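PDB 3OT2: putative restriction endonuclease domain-containing protein from Anabaena variabilis, which is of unknown function but, as a DUF820 (Uma2) member of the PD-(D/E)XK clan, is probably a nuclease related to restriction endonucleases. Local coordinates for residues I62-G74 with G96-W108. Residues are numbered along the deposited sequence; the frame is centred on the assembly and turned at random.
Sequences IARAFLELRCTFG and GEIANIFLIAPDW. With EDO (1,2-ethanediol), chain I.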
loop_
_atom_site.group_PDB
_atom_site.type_symbol
_atom_site.label_atom_id
_atom_site.label_comp_id
_atom_site.label_asym_id
_atom_site.label_seq_id
_atom_site.Cartn_x
_atom_site.Cartn_y
_atom_site.Cartn_z
ATOM N N ILE A 62 27.209 -13.546 -3.368
ATOM C CA ILE A 62 26.392 -13.196 -2.191
ATOM C C ILE A 62 24.919 -13.548 -2.505
ATOM O O ILE A 62 24.239 -14.230 -1.723
ATOM C CB ILE A 62 26.560 -11.693 -1.809
ATOM C CG1 ILE A 62 28.005 -11.411 -1.338
ATOM C CG2 ILE A 62 25.528 -11.276 -0.725
ATOM C CD1 ILE A 62 28.441 -9.956 -1.418
ATOM N N ALA A 63 24.438 -13.060 -3.652
ATOM C CA ALA A 63 23.060 -13.257 -4.098
ATOM C C ALA A 63 22.968 -13.064 -5.591
ATOM O O ALA A 63 23.955 -12.674 -6.216
ATOM C CB ALA A 63 22.128 -12.257 -3.393
ATOM N N ARG A 64 21.779 -13.289 -6.153
ATOM C CA ARG A 64 21.522 -13.079 -7.581
ATOM C C ARG A 64 20.114 -12.521 -7.771
ATOM O O ARG A 64 19.146 -13.044 -7.180
ATOM C CB ARG A 64 21.715 -14.373 -8.388
ATOM C CG ARG A 64 21.579 -14.151 -9.905
ATOM C CD ARG A 64 22.191 -15.249 -10.722
ATOM N NE ARG A 64 21.880 -15.026 -12.140
ATOM C CZ ARG A 64 22.295 -15.804 -13.137
ATOM N NH1 ARG A 64 23.064 -16.859 -12.891
ATOM N NH2 ARG A 64 21.958 -15.524 -14.387
ATOM N N ALA A 65 20.015 -11.437 -8.579
ATOM C CA ALA A 65 18.762 -10.800 -8.953
ATOM C C ALA A 65 18.320 -11.357 -10.308
ATOM O O ALA A 65 19.121 -11.420 -11.239
ATOM C CB ALA A 65 18.933 -9.290 -9.026
ATOM N N PHE A 66 17.056 -11.774 -10.401
ATOM C CA PHE A 66 16.469 -12.361 -11.606
ATOM C C PHE A 66 15.297 -11.547 -12.091
ATOM O O PHE A 66 14.474 -11.108 -11.292
ATOM C CB PHE A 66 15.978 -13.797 -11.334
ATOM C CG PHE A 66 16.994 -14.755 -10.787
ATOM C CD1 PHE A 66 17.808 -15.486 -11.641
ATOM C CD2 PHE A 66 17.127 -14.941 -9.414
ATOM C CE1 PHE A 66 18.742 -16.371 -11.129
ATOM C CE2 PHE A 66 18.074 -15.815 -8.903
ATOM C CZ PHE A 66 18.870 -16.534 -9.762
ATOM N N LEU A 67 15.212 -11.379 -13.408
ATOM C CA LEU A 67 14.115 -10.707 -14.083
ATOM C C LEU A 67 12.995 -11.669 -14.325
ATOM O O LEU A 67 13.239 -12.736 -14.900
ATOM C CB LEU A 67 14.590 -10.191 -15.461
ATOM C CG LEU A 67 15.231 -8.825 -15.518
ATOM C CD1 LEU A 67 15.956 -8.628 -16.819
ATOM C CD2 LEU A 67 14.204 -7.771 -15.468
ATOM N N GLU A 68 11.751 -11.283 -13.969
ATOM C CA GLU A 68 10.555 -12.049 -14.321
ATOM C C GLU A 68 10.675 -13.576 -14.041
ATOM O O GLU A 68 10.334 -14.396 -14.900
ATOM C CB GLU A 68 10.237 -11.838 -15.813
ATOM C CG GLU A 68 10.045 -10.391 -16.248
ATOM C CD GLU A 68 8.782 -9.727 -15.744
ATOM O OE1 GLU A 68 7.800 -10.454 -15.492
ATOM O OE2 GLU A 68 8.760 -8.478 -15.630
ATOM N N LEU A 69 11.116 -13.948 -12.832
ATOM C CA LEU A 69 11.250 -15.345 -12.443
ATOM C C LEU A 69 9.992 -15.793 -11.686
ATOM O O LEU A 69 9.521 -15.075 -10.799
ATOM C CB LEU A 69 12.513 -15.511 -11.568
ATOM C CG LEU A 69 12.770 -16.874 -10.936
ATOM C CD1 LEU A 69 13.246 -17.898 -11.985
ATOM C CD2 LEU A 69 13.774 -16.759 -9.805
ATOM N N ARG A 70 9.441 -16.972 -12.040
ATOM C CA ARG A 70 8.267 -17.503 -11.357
ATOM C C ARG A 70 8.650 -18.073 -9.991
ATOM O O ARG A 70 9.600 -18.846 -9.884
ATOM C CB ARG A 70 7.556 -18.556 -12.218
ATOM C CG ARG A 70 6.362 -19.229 -11.528
ATOM C CD ARG A 70 5.492 -20.048 -12.487
ATOM N NE ARG A 70 5.082 -19.273 -13.658
ATOM C CZ ARG A 70 4.059 -18.426 -13.675
ATOM N NH1 ARG A 70 3.301 -18.263 -12.595
ATOM N NH2 ARG A 70 3.787 -17.734 -14.768
ATOM N N CYS A 71 7.925 -17.658 -8.951
ATOM C CA CYS A 71 8.084 -18.130 -7.583
ATOM C C CYS A 71 6.764 -18.714 -7.128
ATOM O O CYS A 71 5.760 -17.999 -7.090
ATOM C CB CYS A 71 8.561 -17.004 -6.670
ATOM S SG CYS A 71 10.222 -16.398 -7.077
ATOM N N THR A 72 6.749 -20.029 -6.846
ATOM C CA THR A 72 5.537 -20.746 -6.444
ATOM C C THR A 72 5.671 -21.202 -4.995
ATOM O O THR A 72 6.499 -22.059 -4.697
ATOM C CB THR A 72 5.266 -21.914 -7.406
ATOM O OG1 THR A 72 5.202 -21.398 -8.732
ATOM C CG2 THR A 72 3.958 -22.671 -7.085
ATOM N N PHE A 73 4.823 -20.657 -4.101
ATOM C CA PHE A 73 4.849 -20.983 -2.676
ATOM C C PHE A 73 3.557 -20.501 -2.020
ATOM O O PHE A 73 2.897 -19.599 -2.541
ATOM C CB PHE A 73 6.086 -20.340 -1.991
ATOM C CG PHE A 73 6.150 -18.838 -2.160
ATOM C CD1 PHE A 73 6.776 -18.272 -3.266
ATOM C CD2 PHE A 73 5.541 -17.993 -1.242
ATOM C CE1 PHE A 73 6.812 -16.890 -3.437
ATOM C CE2 PHE A 73 5.592 -16.605 -1.404
ATOM C CZ PHE A 73 6.216 -16.068 -2.502
ATOM N N GLY A 74 3.226 -21.098 -0.880
ATOM C CA GLY A 74 2.045 -20.768 -0.084
ATOM C C GLY A 74 0.738 -20.737 -0.849
ATOM O O GLY A 74 -0.087 -19.850 -0.609
ATOM N N GLY A 96 24.999 -28.491 -10.602
ATOM C CA GLY A 96 25.280 -27.179 -10.043
ATOM C C GLY A 96 24.646 -26.003 -10.752
ATOM O O GLY A 96 24.772 -24.882 -10.266
ATOM N N GLU A 97 23.981 -26.214 -11.895
ATOM C CA GLU A 97 23.350 -25.089 -12.564
ATOM C C GLU A 97 22.025 -24.766 -11.876
ATOM O O GLU A 97 21.426 -25.639 -11.226
ATOM C CB GLU A 97 23.143 -25.351 -14.046
ATOM C CG GLU A 97 21.935 -26.175 -14.355
ATOM C CD GLU A 97 21.831 -26.256 -15.862
ATOM O OE1 GLU A 97 22.759 -26.833 -16.465
ATOM O OE2 GLU A 97 20.898 -25.663 -16.451
ATOM N N ILE A 98 21.551 -23.529 -12.048
ATOM C CA ILE A 98 20.301 -23.091 -11.426
ATOM C C ILE A 98 19.136 -23.904 -12.010
ATOM O O ILE A 98 19.112 -24.175 -13.208
ATOM C CB ILE A 98 20.097 -21.567 -11.560
ATOM C CG1 ILE A 98 21.272 -20.802 -10.866
ATOM C CG2 ILE A 98 18.747 -21.153 -10.964
ATOM C CD1 ILE A 98 21.307 -19.251 -11.030
ATOM N N ALA A 99 18.234 -24.344 -11.123
ATOM C CA ALA A 99 17.026 -25.097 -11.419
ATOM C C ALA A 99 16.044 -24.255 -12.234
ATOM O O ALA A 99 16.076 -23.021 -12.157
ATOM C CB ALA A 99 16.366 -25.519 -10.113
ATOM N N ASN A 100 15.152 -24.913 -12.990
ATOM C CA ASN A 100 14.143 -24.194 -13.770
ATOM C C ASN A 100 12.958 -23.742 -12.892
ATOM O O ASN A 100 12.276 -22.783 -13.237
ATOM C CB ASN A 100 13.635 -25.065 -14.926
ATOM C CG ASN A 100 14.728 -25.603 -15.821
ATOM O OD1 ASN A 100 14.891 -26.812 -15.985
ATOM N ND2 ASN A 100 15.529 -24.729 -16.376
ATOM N N ILE A 101 12.707 -24.439 -11.781
ATOM C CA ILE A 101 11.557 -24.201 -10.901
ATOM C C ILE A 101 12.022 -23.698 -9.537
ATOM O O ILE A 101 12.960 -24.233 -8.958
ATOM C CB ILE A 101 10.680 -25.491 -10.779
ATOM C CG1 ILE A 101 10.285 -26.088 -12.155
ATOM C CG2 ILE A 101 9.457 -25.324 -9.854
ATOM C CD1 ILE A 101 9.270 -25.299 -13.122
ATOM N N PHE A 102 11.337 -22.662 -9.033
ATOM C CA PHE A 102 11.612 -22.055 -7.725
ATOM C C PHE A 102 10.368 -22.208 -6.887
ATOM O O PHE A 102 9.341 -21.619 -7.211
ATOM C CB PHE A 102 12.020 -20.581 -7.872
ATOM C CG PHE A 102 13.462 -20.314 -8.240
ATOM C CD1 PHE A 102 13.989 -20.777 -9.440
ATOM C CD2 PHE A 102 14.266 -19.521 -7.428
ATOM C CE1 PHE A 102 15.311 -20.495 -9.803
ATOM C CE2 PHE A 102 15.581 -19.215 -7.802
ATOM C CZ PHE A 102 16.097 -19.717 -8.980
ATOM N N LEU A 103 10.440 -23.046 -5.848
ATOM C CA LEU A 103 9.289 -23.322 -4.987
ATOM C C LEU A 103 9.399 -22.585 -3.643
ATOM O O LEU A 103 8.822 -23.010 -2.637
ATOM C CB LEU A 103 9.129 -24.845 -4.778
ATOM C CG LEU A 103 8.847 -25.678 -6.040
ATOM C CD1 LEU A 103 8.968 -27.163 -5.743
ATOM C CD2 LEU A 103 7.476 -25.360 -6.623
ATOM N N ILE A 104 10.101 -21.443 -3.644
ATOM C CA ILE A 104 10.366 -20.662 -2.434
ATOM C C ILE A 104 10.197 -19.160 -2.699
ATOM O O ILE A 104 10.240 -18.717 -3.843
ATOM C CB ILE A 104 11.794 -20.976 -1.873
ATOM C CG1 ILE A 104 12.891 -20.812 -2.954
ATOM C CG2 ILE A 104 11.863 -22.376 -1.195
ATOM C CD1 ILE A 104 14.256 -20.587 -2.402
ATOM N N ALA A 105 10.020 -18.387 -1.627
ATOM C CA ALA A 105 9.866 -16.944 -1.686
ATOM C C ALA A 105 11.235 -16.273 -1.912
ATOM O O ALA A 105 12.226 -16.760 -1.358
ATOM C CB ALA A 105 9.220 -16.436 -0.404
ATOM N N PRO A 106 11.323 -15.151 -2.675
ATOM C CA PRO A 106 12.633 -14.469 -2.819
ATOM C C PRO A 106 13.116 -13.901 -1.489
ATOM O O PRO A 106 12.306 -13.668 -0.602
ATOM C CB PRO A 106 12.354 -13.324 -3.811
ATOM C CG PRO A 106 10.978 -13.566 -4.354
ATOM C CD PRO A 106 10.243 -14.410 -3.356
ATOM N N ASP A 107 14.413 -13.632 -1.348
ATOM C CA ASP A 107 14.897 -12.957 -0.140
ATOM C C ASP A 107 14.509 -11.487 -0.208
ATOM O O ASP A 107 14.255 -10.845 0.806
ATOM C CB ASP A 107 16.424 -13.114 -0.028
ATOM C CG ASP A 107 16.769 -14.505 0.412
ATOM O OD1 ASP A 107 16.650 -14.781 1.628
ATOM O OD2 ASP A 107 17.024 -15.362 -0.475
ATOM N N TRP A 108 14.432 -10.963 -1.422
ATOM C CA TRP A 108 14.104 -9.573 -1.682
ATOM C C TRP A 108 13.263 -9.498 -2.960
ATOM O O TRP A 108 13.705 -9.958 -4.020
ATOM C CB TRP A 108 15.415 -8.761 -1.783
ATOM C CG TRP A 108 15.304 -7.286 -2.074
ATOM C CD1 TRP A 108 14.213 -6.472 -1.902
ATOM C CD2 TRP A 108 16.389 -6.434 -2.471
ATOM N NE1 TRP A 108 14.541 -5.174 -2.243
ATOM C CE2 TRP A 108 15.880 -5.123 -2.570
ATOM C CE3 TRP A 108 17.754 -6.661 -2.782
ATOM C CZ2 TRP A 108 16.685 -4.040 -2.968
ATOM C CZ3 TRP A 108 18.550 -5.582 -3.161
ATOM C CH2 TRP A 108 18.013 -4.300 -3.272
HETATM C C1 EDO I . 8.754 -17.268 -16.573
HETATM O O1 EDO I . 8.662 -18.524 -15.905
HETATM C C2 EDO I . 7.721 -16.340 -15.968
HETATM O O2 EDO I . 7.779 -15.104 -16.680
HETATM O O HOH W 1 9.270 -21.489 -10.784
#
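Thr72 N gives its hydrogen to Phe102 O over 3.1 Å. One step back, a water bridges the two segments, donating to Arg70 O and accepting from Phe102 N, so both backbone polar groups of Phe102 are tied to residues 70-72. Beyond this bond Leu103 CA leans in to Thr72 O at 3.1 Å, a CA-H...O contact.

Phe102 contributes more buried surface than any other residue here. Leu69 CD2 sits 3.6 Å from the centroid of the Phe102 ring, practically on the ring normal, a CH-pi contact; with CG anti to the backbone N (chi1 174°), the Leu69 branch is carried out over the Phe102 face, crossing that side chain at about a right angle. The same ring turns its edge to the face of Phe66 in a T-shaped pair, planes at 68°. Ile98 CD1 then meets the rim of Phe66 near the ring plane, 3.9 Å from CE1, and also touches Arg64 NH1.

In the fold, which the family places with the PD-(D/E)XK nucleases, the long loop between strands 82-86 and 108-112 packs here against edge strand 63-67 of the mixed sheet and short strand 71-73. On the pocket side, Arg70 touches a bound 1,4-butanediol, and its guanidinium is held by Glu20 and Ser25.

Farther along, Ala105 CB stands over the centre of the Phe73 ring, 3.7 Å from its centroid. Replacing Phe73 by an alanine would probably open a gap over Ala105 and deprive its methyl of the aromatic face. Alongside, Cys71 SG rests on Pro106 CG at 4.0 Å, while Ile104 O, covered by Cys71 CB and Phe73 CD1, is buried without a hydrogen-bonding partner.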